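Local coordinates for uncharacterized conserved protein (Staphylococcus epidermidis, PDB 3FRM), which is of unknown function but carries a GNAT-type acetyltransferase domain, so it may transfer an acyl group from a coenzyme A thioester, at residues 125-137 with 148-160. Numbering follows the deposited sequence.
Sequences SSNNINDYLHVYD and ANMVKQHIYSSYN. With NA (sodium ion), chain G.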
ATOM      1  N   SER A 125     -23.488 -12.043  16.861  1.00 24.68           N
ATOM      2  CA  SER A 125     -23.965 -13.227  17.519  1.00 24.37           C
ATOM      3  C   SER A 125     -24.735 -13.976  16.483  1.00 24.64           C
ATOM      4  O   SER A 125     -24.814 -13.532  15.318  1.00 24.00           O
ATOM      5  CB  SER A 125     -24.903 -12.856  18.645  1.00 24.01           C
ATOM      6  OG  SER A 125     -25.956 -12.064  18.122  1.00 24.24           O
ATOM      7  N   SER A 126     -25.332 -15.090  16.924  1.00 24.89           N
ATOM      8  CA  SER A 126     -26.111 -15.963  16.062  1.00 24.13           C
ATOM      9  C   SER A 126     -27.111 -15.093  15.328  1.00 24.50           C
ATOM     10  O   SER A 126     -27.577 -15.452  14.251  1.00 25.14           O
ATOM     11  CB  SER A 126     -26.837 -17.009  16.893  1.00 23.84           C
ATOM     12  OG  SER A 126     -27.842 -16.409  17.713  1.00 23.83           O
ATOM     13  N   ASN A 127     -27.404 -13.925  15.905  1.00 24.02           N
ATOM     14  CA  ASN A 127     -28.490 -13.082  15.440  1.00 23.62           C
ATOM     15  C   ASN A 127     -28.130 -12.260  14.245  1.00 22.25           C
ATOM     16  O   ASN A 127     -28.956 -11.959  13.399  1.00 22.00           O
ATOM     17  CB  ASN A 127     -28.940 -12.151  16.560  1.00 25.04           C
ATOM     18  CG  ASN A 127     -29.786 -12.863  17.608  1.00 27.88           C
ATOM     19  OD1 ASN A 127     -30.000 -14.092  17.549  1.00 30.68           O
ATOM     20  ND2 ASN A 127     -30.280 -12.095  18.569  1.00 29.88           N
ATOM     21  N   ASN A 128     -26.878 -11.877  14.177  1.00 21.56           N
ATOM     22  CA  ASN A 128     -26.449 -11.052  13.081  1.00 20.71           C
ATOM     23  C   ASN A 128     -25.286 -11.637  12.324  1.00 20.10           C
ATOM     24  O   ASN A 128     -24.837 -11.015  11.388  1.00 20.93           O
ATOM     25  CB  ASN A 128     -26.153  -9.611  13.544  1.00 19.87           C
ATOM     26  CG  ASN A 128     -25.064  -9.547  14.587  1.00 19.04           C
ATOM     27  OD1 ASN A 128     -24.324 -10.507  14.825  1.00 19.54           O
ATOM     28  ND2 ASN A 128     -24.968  -8.429  15.223  1.00 19.30           N
ATOM     29  N   ILE A 129     -24.840 -12.846  12.674  1.00 20.38           N
ATOM     30  CA  ILE A 129     -23.650 -13.466  12.026  1.00 19.54           C
ATOM     31  C   ILE A 129     -23.650 -13.460  10.501  1.00 19.61           C
ATOM     32  O   ILE A 129     -22.556 -13.399   9.870  1.00 20.55           O
ATOM     33  CB  ILE A 129     -23.381 -14.932  12.512  1.00 19.71           C
ATOM     34  CG1 ILE A 129     -22.100 -15.507  11.898  1.00 19.13           C
ATOM     35  CG2 ILE A 129     -24.504 -15.865  12.124  1.00 20.58           C
ATOM     36  CD1 ILE A 129     -20.836 -14.554  11.982  1.00 16.50           C
ATOM     37  N   ASN A 130     -24.837 -13.607   9.912  1.00 18.68           N
ATOM     38  CA  ASN A 130     -25.001 -13.619   8.458  1.00 18.68           C
ATOM     39  C   ASN A 130     -24.752 -12.231   7.837  1.00 19.00           C
ATOM     40  O   ASN A 130     -24.301 -12.145   6.681  1.00 19.38           O
ATOM     41  CB  ASN A 130     -26.369 -14.151   8.019  1.00 17.98           C
ATOM     42  CG  ASN A 130     -26.438 -15.694   7.974  1.00 20.29           C
ATOM     43  OD1 ASN A 130     -27.291 -16.274   8.626  1.00 22.01           O
ATOM     44  ND2 ASN A 130     -25.540 -16.356   7.217  1.00 23.87           N
ATOM     45  N   ASP A 131     -25.046 -11.157   8.577  1.00 17.92           N
ATOM     46  CA  ASP A 131     -24.719  -9.835   8.119  1.00 18.35           C
ATOM     47  C   ASP A 131     -23.216  -9.658   8.097  1.00 18.43           C
ATOM     48  O   ASP A 131     -22.693  -8.952   7.254  1.00 19.71           O
ATOM     49  CB  ASP A 131     -25.308  -8.747   9.046  1.00 18.91           C
ATOM     50  CG  ASP A 131     -26.817  -8.636   8.937  1.00 19.57           C
ATOM     51  OD1 ASP A 131     -27.415  -8.195   9.943  1.00 21.14           O
ATOM     52  OD2 ASP A 131     -27.403  -8.981   7.875  1.00 17.26           O
ATOM     53  N   TYR A 132     -22.519 -10.250   9.056  1.00 18.20           N
ATOM     54  CA  TYR A 132     -21.082 -10.149   9.084  1.00 18.81           C
ATOM     55  C   TYR A 132     -20.545 -10.834   7.803  1.00 19.52           C
ATOM     56  O   TYR A 132     -19.786 -10.255   7.027  1.00 20.32           O
ATOM     57  CB  TYR A 132     -20.543 -10.774  10.382  1.00 17.99           C
ATOM     58  CG  TYR A 132     -19.061 -10.997  10.396  1.00 15.28           C
ATOM     59  CD1 TYR A 132     -18.225 -10.094  11.020  1.00 11.77           C
ATOM     60  CD2 TYR A 132     -18.483 -12.149   9.800  1.00 16.77           C
ATOM     61  CE1 TYR A 132     -16.854 -10.274  11.058  1.00 11.24           C
ATOM     62  CE2 TYR A 132     -17.042 -12.362   9.821  1.00 13.01           C
ATOM     63  CZ  TYR A 132     -16.251 -11.379  10.460  1.00 12.73           C
ATOM     64  OH  TYR A 132     -14.861 -11.463  10.527  1.00 11.32           O
ATOM     65  N   LEU A 133     -21.004 -12.045   7.554  1.00 20.40           N
ATOM     66  CA  LEU A 133     -20.498 -12.809   6.399  1.00 21.00           C
ATOM     67  C   LEU A 133     -20.868 -12.168   5.083  1.00 21.70           C
ATOM     68  O   LEU A 133     -20.107 -12.207   4.114  1.00 22.44           O
ATOM     69  CB  LEU A 133     -21.005 -14.219   6.441  1.00 19.79           C
ATOM     70  CG  LEU A 133     -20.449 -14.975   7.631  1.00 18.83           C
ATOM     71  CD1 LEU A 133     -21.201 -16.318   7.657  1.00 13.75           C
ATOM     72  CD2 LEU A 133     -18.915 -15.137   7.490  1.00 19.53           C
ATOM     73  N   HIS A 134     -22.012 -11.516   5.087  1.00 21.53           N
ATOM     74  CA  HIS A 134     -22.428 -10.763   3.945  1.00 22.32           C
ATOM     75  C   HIS A 134     -21.419  -9.701   3.528  1.00 21.67           C
ATOM     76  O   HIS A 134     -21.148  -9.533   2.340  1.00 21.32           O
ATOM     77  CB  HIS A 134     -23.774 -10.112   4.221  1.00 23.49           C
ATOM     78  CG  HIS A 134     -24.249  -9.272   3.090  1.00 25.50           C
ATOM     79  ND1 HIS A 134     -24.137  -7.896   3.090  1.00 27.62           N
ATOM     80  CD2 HIS A 134     -24.775  -9.616   1.891  1.00 26.57           C
ATOM     81  CE1 HIS A 134     -24.601  -7.424   1.947  1.00 29.34           C
ATOM     82  NE2 HIS A 134     -24.997  -8.448   1.203  1.00 27.15           N
ATOM     83  N   VAL A 135     -20.859  -8.981   4.493  1.00 20.90           N
ATOM     84  CA  VAL A 135     -19.876  -7.968   4.164  1.00 19.69           C
ATOM     85  C   VAL A 135     -18.590  -8.668   3.718  1.00 20.73           C
ATOM     86  O   VAL A 135     -17.927  -8.297   2.731  1.00 19.91           O
ATOM     87  CB  VAL A 135     -19.578  -7.070   5.380  1.00 19.76           C
ATOM     88  CG1 VAL A 135     -18.390  -6.105   5.058  1.00 16.54           C
ATOM     89  CG2 VAL A 135     -20.845  -6.334   5.839  1.00 17.82           C
ATOM     90  N   TYR A 136     -18.250  -9.684   4.482  1.00 21.27           N
ATOM     91  CA  TYR A 136     -17.107 -10.498   4.204  1.00 22.45           C
ATOM     92  C   TYR A 136     -17.043 -10.929   2.726  1.00 22.29           C
ATOM     93  O   TYR A 136     -15.985 -10.815   2.099  1.00 20.85           O
ATOM     94  CB  TYR A 136     -17.087 -11.697   5.158  1.00 22.86           C
ATOM     95  CG  TYR A 136     -15.837 -12.450   4.994  1.00 25.20           C
ATOM     96  CD1 TYR A 136     -14.629 -11.989   5.559  1.00 24.78           C
ATOM     97  CD2 TYR A 136     -15.825 -13.594   4.218  1.00 23.46           C
ATOM     98  CE1 TYR A 136     -13.432 -12.691   5.340  1.00 27.85           C
ATOM     99  CE2 TYR A 136     -14.667 -14.300   4.016  1.00 28.10           C
ATOM    100  CZ  TYR A 136     -13.477 -13.854   4.560  1.00 28.93           C
ATOM    101  OH  TYR A 136     -12.358 -14.605   4.294  1.00 34.63           O
ATOM    102  N   ASP A 137     -18.197 -11.316   2.191  1.00 23.37           N
ATOM    103  CA  ASP A 137     -18.411 -11.762   0.802  1.00 25.35           C
ATOM    104  C   ASP A 137     -17.976 -10.819  -0.280  1.00 25.31           C
ATOM    105  O   ASP A 137     -17.642 -11.252  -1.374  1.00 25.85           O
ATOM    106  CB  ASP A 137     -19.902 -12.054   0.562  1.00 25.40           C
ATOM    107  CG  ASP A 137     -20.162 -13.503   0.444  1.00 30.97           C
ATOM    108  OD1 ASP A 137     -21.011 -13.947  -0.381  1.00 38.07           O
ATOM    109  OD2 ASP A 137     -19.454 -14.235   1.169  1.00 37.53           O
ATOM    110  N   ALA A 148     -12.246 -18.466  -0.375  1.00 17.46           N
ATOM    111  CA  ALA A 148     -13.100 -17.551   0.400  1.00 16.92           C
ATOM    112  C   ALA A 148     -14.240 -18.328   1.036  1.00 18.17           C
ATOM    113  O   ALA A 148     -14.498 -18.153   2.225  1.00 18.89           O
ATOM    114  CB  ALA A 148     -13.663 -16.398  -0.463  1.00 12.96           C
ATOM    115  N   ASN A 149     -14.904 -19.204   0.273  1.00 19.56           N
ATOM    116  CA  ASN A 149     -16.036 -19.945   0.820  1.00 21.30           C
ATOM    117  C   ASN A 149     -15.686 -20.866   1.970  1.00 21.73           C
ATOM    118  O   ASN A 149     -16.467 -20.991   2.917  1.00 21.04           O
ATOM    119  CB  ASN A 149     -16.803 -20.716  -0.246  1.00 21.98           C
ATOM    120  CG  ASN A 149     -17.780 -19.839  -1.018  1.00 24.44           C
ATOM    121  OD1 ASN A 149     -18.141 -18.716  -0.560  1.00 29.48           O
ATOM    122  ND2 ASN A 149     -18.185 -20.309  -2.228  1.00 19.98           N
HETATM  123  N   MSE A 150     -14.513 -21.501   1.902  1.00 23.48           N
HETATM  124  CA  MSE A 150     -14.114 -22.404   2.978  1.00 24.46           C
HETATM  125  C   MSE A 150     -13.680 -21.592   4.201  1.00 23.66           C
HETATM  126  O   MSE A 150     -13.801 -22.057   5.316  1.00 23.52           O
HETATM  127  CB  MSE A 150     -13.149 -23.551   2.550  1.00 25.25           C
HETATM  128  CG  MSE A 150     -11.646 -23.389   2.696  1.00 29.71           C
HETATM  129 SE   MSE A 150     -10.647 -22.820   4.376  0.90 44.99          SE
HETATM  130  CE  MSE A 150      -9.110 -22.019   3.446  1.00 38.98           C
ATOM    131  N   VAL A 151     -13.220 -20.367   4.000  1.00 23.73           N
ATOM    132  CA  VAL A 151     -12.954 -19.512   5.140  1.00 24.16           C
ATOM    133  C   VAL A 151     -14.285 -19.060   5.758  1.00 24.71           C
ATOM    134  O   VAL A 151     -14.400 -19.014   6.967  1.00 24.85           O
ATOM    135  CB  VAL A 151     -12.027 -18.336   4.783  1.00 24.35           C
ATOM    136  CG1 VAL A 151     -12.001 -17.305   5.897  1.00 24.00           C
ATOM    137  CG2 VAL A 151     -10.595 -18.858   4.512  1.00 25.53           C
ATOM    138  N   LYS A 152     -15.295 -18.786   4.931  1.00 25.02           N
ATOM    139  CA  LYS A 152     -16.632 -18.473   5.425  1.00 25.03           C
ATOM    140  C   LYS A 152     -17.187 -19.557   6.312  1.00 24.75           C
ATOM    141  O   LYS A 152     -17.609 -19.306   7.421  1.00 25.42           O
ATOM    142  CB  LYS A 152     -17.603 -18.250   4.277  1.00 25.38           C
ATOM    143  CG  LYS A 152     -17.783 -16.774   3.898  1.00 28.11           C
ATOM    144  CD  LYS A 152     -18.724 -16.628   2.699  1.00 30.34           C
ATOM    145  CE  LYS A 152     -20.164 -16.999   3.038  1.00 34.35           C
ATOM    146  NZ  LYS A 152     -20.973 -17.488   1.863  1.00 35.83           N
ATOM    147  N   GLN A 153     -17.161 -20.779   5.826  1.00 25.41           N
ATOM    148  CA  GLN A 153     -17.618 -21.932   6.588  1.00 25.75           C
ATOM    149  C   GLN A 153     -16.883 -22.045   7.928  1.00 25.00           C
ATOM    150  O   GLN A 153     -17.450 -22.339   8.939  1.00 25.36           O
ATOM    151  CB  GLN A 153     -17.434 -23.219   5.748  1.00 25.35           C
ATOM    152  CG  GLN A 153     -18.692 -23.634   4.990  1.00 28.63           C
ATOM    153  CD  GLN A 153     -19.685 -24.392   5.886  1.00 33.11           C
ATOM    154  OE1 GLN A 153     -19.965 -23.969   7.020  1.00 34.97           O
ATOM    155  NE2 GLN A 153     -20.200 -25.531   5.390  1.00 35.41           N
ATOM    156  N   HIS A 154     -15.606 -21.790   7.925  1.00 25.45           N
ATOM    157  CA  HIS A 154     -14.824 -21.875   9.156  1.00 26.64           C
ATOM    158  C   HIS A 154     -15.268 -20.856  10.227  1.00 25.56           C
ATOM    159  O   HIS A 154     -15.548 -21.238  11.359  1.00 25.96           O
ATOM    160  CB  HIS A 154     -13.352 -21.774   8.794  1.00 26.90           C
ATOM    161  CG  HIS A 154     -12.427 -21.795   9.969  1.00 33.45           C
ATOM    162  ND1 HIS A 154     -12.427 -22.812  10.905  1.00 36.47           N
ATOM    163  CD2 HIS A 154     -11.440 -20.942  10.335  1.00 35.62           C
ATOM    164  CE1 HIS A 154     -11.485 -22.579  11.803  1.00 37.03           C
ATOM    165  NE2 HIS A 154     -10.871 -21.452  11.479  1.00 39.57           N
ATOM    166  N   ILE A 155     -15.376 -19.585   9.848  1.00 24.98           N
ATOM    167  CA  ILE A 155     -15.912 -18.529  10.717  1.00 24.02           C
ATOM    168  C   ILE A 155     -17.337 -18.827  11.211  1.00 24.08           C
ATOM    169  O   ILE A 155     -17.691 -18.632  12.410  1.00 23.54           O
ATOM    170  CB  ILE A 155     -15.986 -17.181   9.983  1.00 23.73           C
ATOM    171  CG1 ILE A 155     -14.660 -16.840   9.334  1.00 22.17           C
ATOM    172  CG2 ILE A 155     -16.446 -16.062  10.928  1.00 22.11           C
ATOM    173  CD1 ILE A 155     -14.692 -15.475   8.656  1.00 21.94           C
ATOM    174  N   TYR A 156     -18.161 -19.283  10.281  1.00 23.85           N
ATOM    175  CA  TYR A 156     -19.555 -19.568  10.594  1.00 23.68           C
ATOM    176  C   TYR A 156     -19.698 -20.728  11.564  1.00 24.22           C
ATOM    177  O   TYR A 156     -20.769 -20.965  12.066  1.00 25.20           O
ATOM    178  CB  TYR A 156     -20.346 -19.879   9.320  1.00 23.32           C
ATOM    179  CG  TYR A 156     -21.791 -20.205   9.589  1.00 23.77           C
ATOM    180  CD1 TYR A 156     -22.665 -19.220  10.034  1.00 24.31           C
ATOM    181  CD2 TYR A 156     -22.299 -21.515   9.401  1.00 24.55           C
ATOM    182  CE1 TYR A 156     -24.039 -19.506  10.279  1.00 24.75           C
ATOM    183  CE2 TYR A 156     -23.672 -21.813   9.640  1.00 23.23           C
ATOM    184  CZ  TYR A 156     -24.516 -20.805  10.087  1.00 23.95           C
ATOM    185  OH  TYR A 156     -25.834 -21.054  10.356  1.00 25.82           O
ATOM    186  N   SER A 157     -18.653 -21.501  11.807  1.00 24.41           N
ATOM    187  CA  SER A 157     -18.857 -22.614  12.722  1.00 24.55           C
ATOM    188  C   SER A 157     -17.909 -22.537  13.896  1.00 25.31           C
ATOM    189  O   SER A 157     -17.905 -23.419  14.741  1.00 25.55           O
ATOM    190  CB  SER A 157     -18.681 -23.945  11.990  1.00 24.84           C
ATOM    191  OG  SER A 157     -17.308 -24.226  11.916  1.00 23.26           O
ATOM    192  N   SER A 158     -17.087 -21.492  13.944  1.00 25.62           N
ATOM    193  CA  SER A 158     -16.172 -21.359  15.036  1.00 26.13           C
ATOM    194  C   SER A 158     -16.332 -20.017  15.716  1.00 27.43           C
ATOM    195  O   SER A 158     -15.523 -19.693  16.567  1.00 27.13           O
ATOM    196  CB  SER A 158     -14.728 -21.574  14.569  1.00 25.82           C
ATOM    197  OG  SER A 158     -14.325 -20.548  13.693  1.00 24.61           O
ATOM    198  N   TYR A 159     -17.382 -19.262  15.375  1.00 28.73           N
ATOM    199  CA  TYR A 159     -17.523 -17.891  15.886  1.00 30.42           C
ATOM    200  C   TYR A 159     -17.935 -17.732  17.362  1.00 31.79           C
ATOM    201  O   TYR A 159     -17.461 -16.798  17.997  1.00 33.15           O
ATOM    202  CB  TYR A 159     -18.391 -17.019  14.976  1.00 29.53           C
ATOM    203  CG  TYR A 159     -19.851 -17.273  15.126  1.00 28.89           C
ATOM    204  CD1 TYR A 159     -20.457 -18.334  14.458  1.00 28.16           C
ATOM    205  CD2 TYR A 159     -20.650 -16.449  15.951  1.00 29.17           C
ATOM    206  CE1 TYR A 159     -21.814 -18.582  14.591  1.00 28.11           C
ATOM    207  CE2 TYR A 159     -22.029 -16.689  16.101  1.00 26.96           C
ATOM    208  CZ  TYR A 159     -22.608 -17.754  15.417  1.00 28.82           C
ATOM    209  OH  TYR A 159     -23.969 -18.024  15.549  1.00 27.58           O
ATOM    210  N   ASN A 160     -18.824 -18.567  17.906  1.00 33.30           N
ATOM    211  CA  ASN A 160     -18.981 -18.611  19.372  1.00 34.53           C
ATOM    212  C   ASN A 160     -17.712 -19.233  19.906  1.00 34.79           C
ATOM    213  O   ASN A 160     -16.743 -18.546  20.209  1.00 35.82           O
ATOM    214  CB  ASN A 160     -20.116 -19.503  19.835  1.00 35.00           C
ATOM    215  CG  ASN A 160     -21.351 -19.347  19.021  1.00 37.62           C
ATOM    216  OD1 ASN A 160     -22.178 -18.481  19.302  1.00 39.68           O
ATOM    217  ND2 ASN A 160     -21.524 -20.227  18.025  1.00 39.94           N
TER
HETATM  218 NA    NA G 252     -16.120 -15.769  19.826  1.00 37.43          NA
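Lys152 and Tyr136, which touch each other, and Tyr159 bury the most surface of any residues in this contact. Helices 129-136 and 148-158 run nearly antiparallel at 158° with axes 10.9 Å apart, and Tyr159 lies in the loop that follows the second. The aliphatic part of Lys152 lies across Tyr136, its CG 3.7 Å from Tyr136 CD2, and Leu133 CD2 packs against the same methylene. Farther out, the lysine chain passes Asp137 OD2 side-on, and Lys152 NZ reaches that oxygen only in a long salt bridge of 3.7 Å. The side chains of Tyr136 and Val151 cross at about a right angle, and Val151 CG1 approaches the hydroxyl end of the ring obliquely, 4.0 Å from Tyr136 CZ.

At the other end, Tyr159 offers a ring face to Ile129: CG1 stands 4.0 Å from the ring centroid and only 7° off its normal, a CH-pi contact. This branch reaches the ring because it is anti to the backbone N (chi1 -176°), while Ile129 CG2 meets the edge of Tyr156, 4.1 Å from CE1. Between the two ends, Leu133 CD1 rests 4.0 Å from Tyr156 CB, and Ile155 CG2 touches Tyr132 CE2. The Tyr132 hydroxyl is hydrogen-bonded to Asp180 of strand 174-183, and strand 165-171 touches both Tyr132 and Ile155, joining the helix pair to the sheet of this GNAT-like fold.

Carbonyl oxygens of Tyr159 and Asn160 bind the sodium ion, completed by Asp162 and Ile164, so the CH-pi partner of Ile129 belongs to the loop whose carbonyls bind sodium. With no hydrogen bond crossing between the segments, their cohesion rests mainly on apolar and aromatic packing, with the long ion pair probably adding little.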